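Long-range contact in LbpB B-lobe (PDB 3UAQ), which probably binds host lactoferrin at the bacterial cell surface, as a lipoprotein thought to take part in iron acquisition: residues T92-Y106 with T149-N161. Residues are numbered along the deposited sequence; the frame is centred on the assembly and turned at random.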
# COMPACT_ATOMS: atom_id res chain seq x y z
N THR A 92 -10.83 -1.28 16.56
CA THR A 92 -9.42 -1.14 16.21
C THR A 92 -9.24 -1.34 14.71
O THR A 92 -10.18 -1.74 14.01
CB THR A 92 -8.53 -2.13 17.00
OG1 THR A 92 -7.30 -2.36 16.29
CG2 THR A 92 -9.23 -3.46 17.21
N ASN A 93 -8.04 -1.06 14.21
CA ASN A 93 -7.73 -1.29 12.80
C ASN A 93 -8.11 -2.71 12.37
O ASN A 93 -7.47 -3.68 12.77
CB ASN A 93 -6.25 -1.01 12.54
CG ASN A 93 -5.89 -1.11 11.08
OD1 ASN A 93 -6.76 -1.02 10.21
ND2 ASN A 93 -4.60 -1.28 10.80
N PRO A 94 -9.15 -2.83 11.53
CA PRO A 94 -9.78 -4.09 11.13
C PRO A 94 -9.01 -4.85 10.06
O PRO A 94 -9.34 -6.00 9.77
CB PRO A 94 -11.11 -3.62 10.54
CG PRO A 94 -10.76 -2.31 9.93
CD PRO A 94 -9.79 -1.67 10.88
N LEU A 95 -8.02 -4.20 9.45
CA LEU A 95 -7.30 -4.80 8.32
C LEU A 95 -6.43 -6.02 8.66
O LEU A 95 -6.44 -7.00 7.92
CB LEU A 95 -6.51 -3.75 7.54
CG LEU A 95 -7.43 -3.05 6.54
CD1 LEU A 95 -7.46 -1.54 6.73
CD2 LEU A 95 -7.05 -3.43 5.12
N PRO A 96 -5.66 -5.96 9.76
CA PRO A 96 -5.03 -7.20 10.25
C PRO A 96 -6.00 -8.38 10.25
O PRO A 96 -5.77 -9.40 9.59
CB PRO A 96 -4.64 -6.83 11.68
CG PRO A 96 -4.33 -5.35 11.59
CD PRO A 96 -5.21 -4.77 10.50
N ALA A 97 -7.10 -8.21 10.99
CA ALA A 97 -8.16 -9.21 11.08
C ALA A 97 -8.65 -9.73 9.71
O ALA A 97 -8.78 -10.94 9.52
CB ALA A 97 -9.33 -8.66 11.89
N LEU A 98 -8.95 -8.82 8.78
CA LEU A 98 -9.53 -9.22 7.50
C LEU A 98 -8.51 -9.93 6.63
O LEU A 98 -8.82 -10.92 5.95
CB LEU A 98 -10.09 -8.00 6.78
CG LEU A 98 -11.11 -7.16 7.56
CD1 LEU A 98 -11.34 -5.82 6.87
CD2 LEU A 98 -12.43 -7.89 7.75
N THR A 99 -7.28 -9.42 6.64
CA THR A 99 -6.19 -10.00 5.88
C THR A 99 -5.97 -11.42 6.38
O THR A 99 -5.72 -12.35 5.60
CB THR A 99 -4.90 -9.21 6.07
OG1 THR A 99 -5.16 -7.81 5.93
CG2 THR A 99 -3.86 -9.64 5.05
N LYS A 100 -6.07 -11.58 7.69
CA LYS A 100 -5.89 -12.88 8.31
C LYS A 100 -7.01 -13.82 7.89
O LYS A 100 -6.77 -14.97 7.52
CB LYS A 100 -5.85 -12.73 9.84
CG LYS A 100 -5.43 -13.97 10.60
CD LYS A 100 -5.97 -13.93 12.03
CE LYS A 100 -5.95 -15.31 12.69
NZ LYS A 100 -4.62 -15.68 13.29
N GLU A 101 -8.24 -13.31 7.93
CA GLU A 101 -9.41 -14.05 7.45
C GLU A 101 -9.19 -14.62 6.05
O GLU A 101 -9.29 -15.83 5.83
CB GLU A 101 -10.63 -13.12 7.42
CG GLU A 101 -11.43 -13.07 8.71
CD GLU A 101 -12.70 -13.89 8.61
OE1 GLU A 101 -13.21 -14.31 9.67
OE2 GLU A 101 -13.18 -14.11 7.48
N LEU A 102 -8.90 -13.73 5.10
CA LEU A 102 -8.73 -14.14 3.72
C LEU A 102 -7.51 -15.05 3.54
O LEU A 102 -7.50 -15.94 2.68
CB LEU A 102 -8.67 -12.91 2.81
CG LEU A 102 -9.92 -12.02 2.91
CD1 LEU A 102 -9.65 -10.61 2.42
CD2 LEU A 102 -11.11 -12.64 2.17
N GLN A 103 -6.48 -14.85 4.37
CA GLN A 103 -5.31 -15.71 4.35
C GLN A 103 -5.65 -17.14 4.76
O GLN A 103 -5.10 -18.10 4.23
CB GLN A 103 -4.21 -15.16 5.26
CG GLN A 103 -3.22 -14.25 4.55
CD GLN A 103 -2.29 -13.54 5.52
OE1 GLN A 103 -2.57 -13.46 6.72
NE2 GLN A 103 -1.19 -13.01 5.00
N GLU A 104 -6.57 -17.26 5.72
CA GLU A 104 -6.97 -18.57 6.23
C GLU A 104 -7.97 -19.28 5.31
O GLU A 104 -7.87 -20.49 5.10
CB GLU A 104 -7.56 -18.44 7.64
CG GLU A 104 -6.62 -18.90 8.75
CD GLU A 104 -6.34 -17.83 9.80
OE1 GLU A 104 -7.29 -17.16 10.26
OE2 GLU A 104 -5.15 -17.67 10.17
N ARG A 105 -8.92 -18.53 4.76
CA ARG A 105 -10.00 -19.14 3.97
C ARG A 105 -9.63 -19.32 2.51
O ARG A 105 -10.18 -20.18 1.81
CB ARG A 105 -11.27 -18.29 4.07
CG ARG A 105 -11.58 -17.81 5.46
CD ARG A 105 -13.07 -17.72 5.69
NE ARG A 105 -13.58 -16.35 5.67
CZ ARG A 105 -14.35 -15.85 4.71
NH1 ARG A 105 -14.71 -16.60 3.68
NH2 ARG A 105 -14.77 -14.59 4.79
N TYR A 106 -8.70 -18.50 2.03
CA TYR A 106 -8.25 -18.57 0.65
C TYR A 106 -6.73 -18.64 0.67
O TYR A 106 -6.03 -17.65 0.47
CB TYR A 106 -8.78 -17.37 -0.14
CG TYR A 106 -10.29 -17.36 -0.23
CD1 TYR A 106 -10.95 -18.15 -1.16
CD2 TYR A 106 -11.06 -16.56 0.60
CE1 TYR A 106 -12.35 -18.14 -1.26
CE2 TYR A 106 -12.46 -16.54 0.51
CZ TYR A 106 -13.09 -17.34 -0.43
OH TYR A 106 -14.47 -17.34 -0.54
N THR A 149 -19.45 -17.18 -6.96
CA THR A 149 -18.19 -16.67 -7.48
C THR A 149 -17.08 -16.88 -6.44
O THR A 149 -17.21 -16.47 -5.29
CB THR A 149 -18.30 -15.18 -7.84
OG1 THR A 149 -18.88 -15.05 -9.15
CG2 THR A 149 -16.93 -14.51 -7.82
N LYS A 150 -16.00 -17.54 -6.84
CA LYS A 150 -14.93 -17.87 -5.90
C LYS A 150 -14.18 -16.64 -5.39
O LYS A 150 -13.76 -15.77 -6.17
CB LYS A 150 -13.93 -18.85 -6.52
CG LYS A 150 -12.68 -19.06 -5.66
CD LYS A 150 -11.70 -19.99 -6.34
CE LYS A 150 -10.49 -20.26 -5.45
NZ LYS A 150 -9.46 -21.07 -6.17
N GLY A 151 -13.99 -16.59 -4.07
CA GLY A 151 -13.30 -15.49 -3.42
C GLY A 151 -14.22 -14.71 -2.49
O GLY A 151 -15.43 -14.94 -2.47
N ASP A 152 -13.65 -13.78 -1.73
CA ASP A 152 -14.43 -12.99 -0.79
C ASP A 152 -13.75 -11.66 -0.51
O ASP A 152 -12.52 -11.52 -0.67
CB ASP A 152 -14.67 -13.77 0.51
CG ASP A 152 -16.00 -14.52 0.51
OD1 ASP A 152 -17.04 -13.89 0.22
OD2 ASP A 152 -16.00 -15.74 0.82
N GLY A 153 -14.54 -10.67 -0.10
CA GLY A 153 -13.99 -9.36 0.18
C GLY A 153 -14.73 -8.57 1.23
O GLY A 153 -15.74 -9.00 1.78
N TYR A 154 -14.22 -7.37 1.51
CA TYR A 154 -14.75 -6.53 2.57
C TYR A 154 -14.57 -5.07 2.20
O TYR A 154 -13.56 -4.70 1.60
CB TYR A 154 -13.98 -6.79 3.87
CG TYR A 154 -14.28 -8.12 4.52
CD1 TYR A 154 -13.51 -9.24 4.24
CD2 TYR A 154 -15.32 -8.25 5.42
CE1 TYR A 154 -13.77 -10.46 4.85
CE2 TYR A 154 -15.59 -9.46 6.03
CZ TYR A 154 -14.82 -10.56 5.74
OH TYR A 154 -15.10 -11.77 6.36
N LEU A 155 -15.56 -4.26 2.57
CA LEU A 155 -15.42 -2.80 2.50
C LEU A 155 -15.36 -2.23 3.91
O LEU A 155 -16.09 -2.67 4.80
CB LEU A 155 -16.57 -2.17 1.72
CG LEU A 155 -16.21 -1.65 0.33
CD1 LEU A 155 -16.59 -2.67 -0.72
CD2 LEU A 155 -16.90 -0.34 0.05
N TYR A 156 -14.48 -1.26 4.12
CA TYR A 156 -14.24 -0.77 5.47
C TYR A 156 -14.07 0.75 5.54
O TYR A 156 -13.79 1.42 4.54
CB TYR A 156 -12.98 -1.44 6.04
CG TYR A 156 -11.75 -1.13 5.22
CD1 TYR A 156 -11.02 0.02 5.46
CD2 TYR A 156 -11.34 -1.97 4.20
CE1 TYR A 156 -9.89 0.32 4.71
CE2 TYR A 156 -10.21 -1.67 3.44
CZ TYR A 156 -9.49 -0.52 3.70
OH TYR A 156 -8.37 -0.22 2.96
N TYR A 157 -14.23 1.27 6.75
CA TYR A 157 -13.75 2.61 7.08
C TYR A 157 -13.40 2.63 8.57
O TYR A 157 -14.13 2.10 9.40
CB TYR A 157 -14.79 3.69 6.73
CG TYR A 157 -15.51 4.29 7.93
CD1 TYR A 157 -14.89 5.24 8.75
CD2 TYR A 157 -16.81 3.92 8.23
CE1 TYR A 157 -15.55 5.79 9.84
CE2 TYR A 157 -17.48 4.47 9.32
CZ TYR A 157 -16.85 5.40 10.12
OH TYR A 157 -17.51 5.95 11.21
N TYR A 158 -12.27 3.24 8.89
CA TYR A 158 -11.79 3.30 10.26
C TYR A 158 -11.06 4.60 10.52
O TYR A 158 -10.61 5.27 9.59
CB TYR A 158 -10.88 2.11 10.55
CG TYR A 158 -10.17 2.16 11.88
CD1 TYR A 158 -10.88 2.07 13.07
CD2 TYR A 158 -8.79 2.30 11.96
CE1 TYR A 158 -10.23 2.12 14.30
CE2 TYR A 158 -8.14 2.35 13.18
CZ TYR A 158 -8.87 2.26 14.35
OH TYR A 158 -8.24 2.30 15.57
N GLY A 159 -10.94 4.96 11.80
CA GLY A 159 -10.23 6.16 12.19
C GLY A 159 -9.53 5.99 13.52
O GLY A 159 -10.08 5.40 14.45
N ASP A 160 -8.30 6.49 13.60
CA ASP A 160 -7.56 6.52 14.86
C ASP A 160 -7.48 7.95 15.38
O ASP A 160 -7.35 8.89 14.59
CB ASP A 160 -6.16 5.94 14.68
CG ASP A 160 -6.07 4.49 15.11
OD1 ASP A 160 -6.66 4.15 16.16
OD2 ASP A 160 -5.42 3.70 14.39
N ASN A 161 -7.58 8.10 16.70
CA ASN A 161 -7.56 9.42 17.32
C ASN A 161 -8.64 10.35 16.78
O ASN A 161 -8.34 11.23 15.96
CB ASN A 161 -6.20 10.10 17.17
CG ASN A 161 -5.05 9.11 17.17
OD1 ASN A 161 -4.19 9.14 16.29
ND2 ASN A 161 -5.04 8.22 18.16
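Leu-98 and Tyr-154 meet where helix 95-105 lies along strand 152-159, within the N-lobe handle domain of the transferrin-binding protein B family. The two axes run antiparallel, 172° between their directions and 9.6 Å apart at closest approach; the strand's alternation turns Asp-152, Tyr-154, Tyr-156 and Tyr-158 toward the helix segment. Three tyrosines each take a C-H group over a ring face, two from leucine methyls and one from a backbone CA. Leu-98 CD2 sits almost centrally above Tyr-154, 3.7 Å from the ring centroid and 10° off the normal, a CH-pi contact. Leu-95 CD1 makes a similar one with Tyr-156, displaced toward the rim, 4.0 Å from that centroid. Further toward the N-terminal end of the segment, Asn-93 CA lies over the Tyr-158 ring, while Pro-94 CD packs against Tyr-158 CB; with CG anti to its backbone N (chi1 172°), the Tyr-158 ring extends beneath the 92-93 peptide. Leu-59 on strand 57-60 and Ile-126 on strand 121-128, which flank strand 152-159, extend the floor under the helix.

Near the helix C-terminus the contact turns polar. NE and NH2 of Arg-105 both donate to the single oxygen Glu-101 OE2, and its NH1 carries the salt-bridge network across to Asp-152. Tyr-154 OH adds a weak hydrogen bond to Glu-101 OE2. Asp-152 OD2 is held from opposite faces of its carboxylate plane, by Arg-105 NH1 at 3.3 Å and by Tyr-106 OH at 2.6 Å.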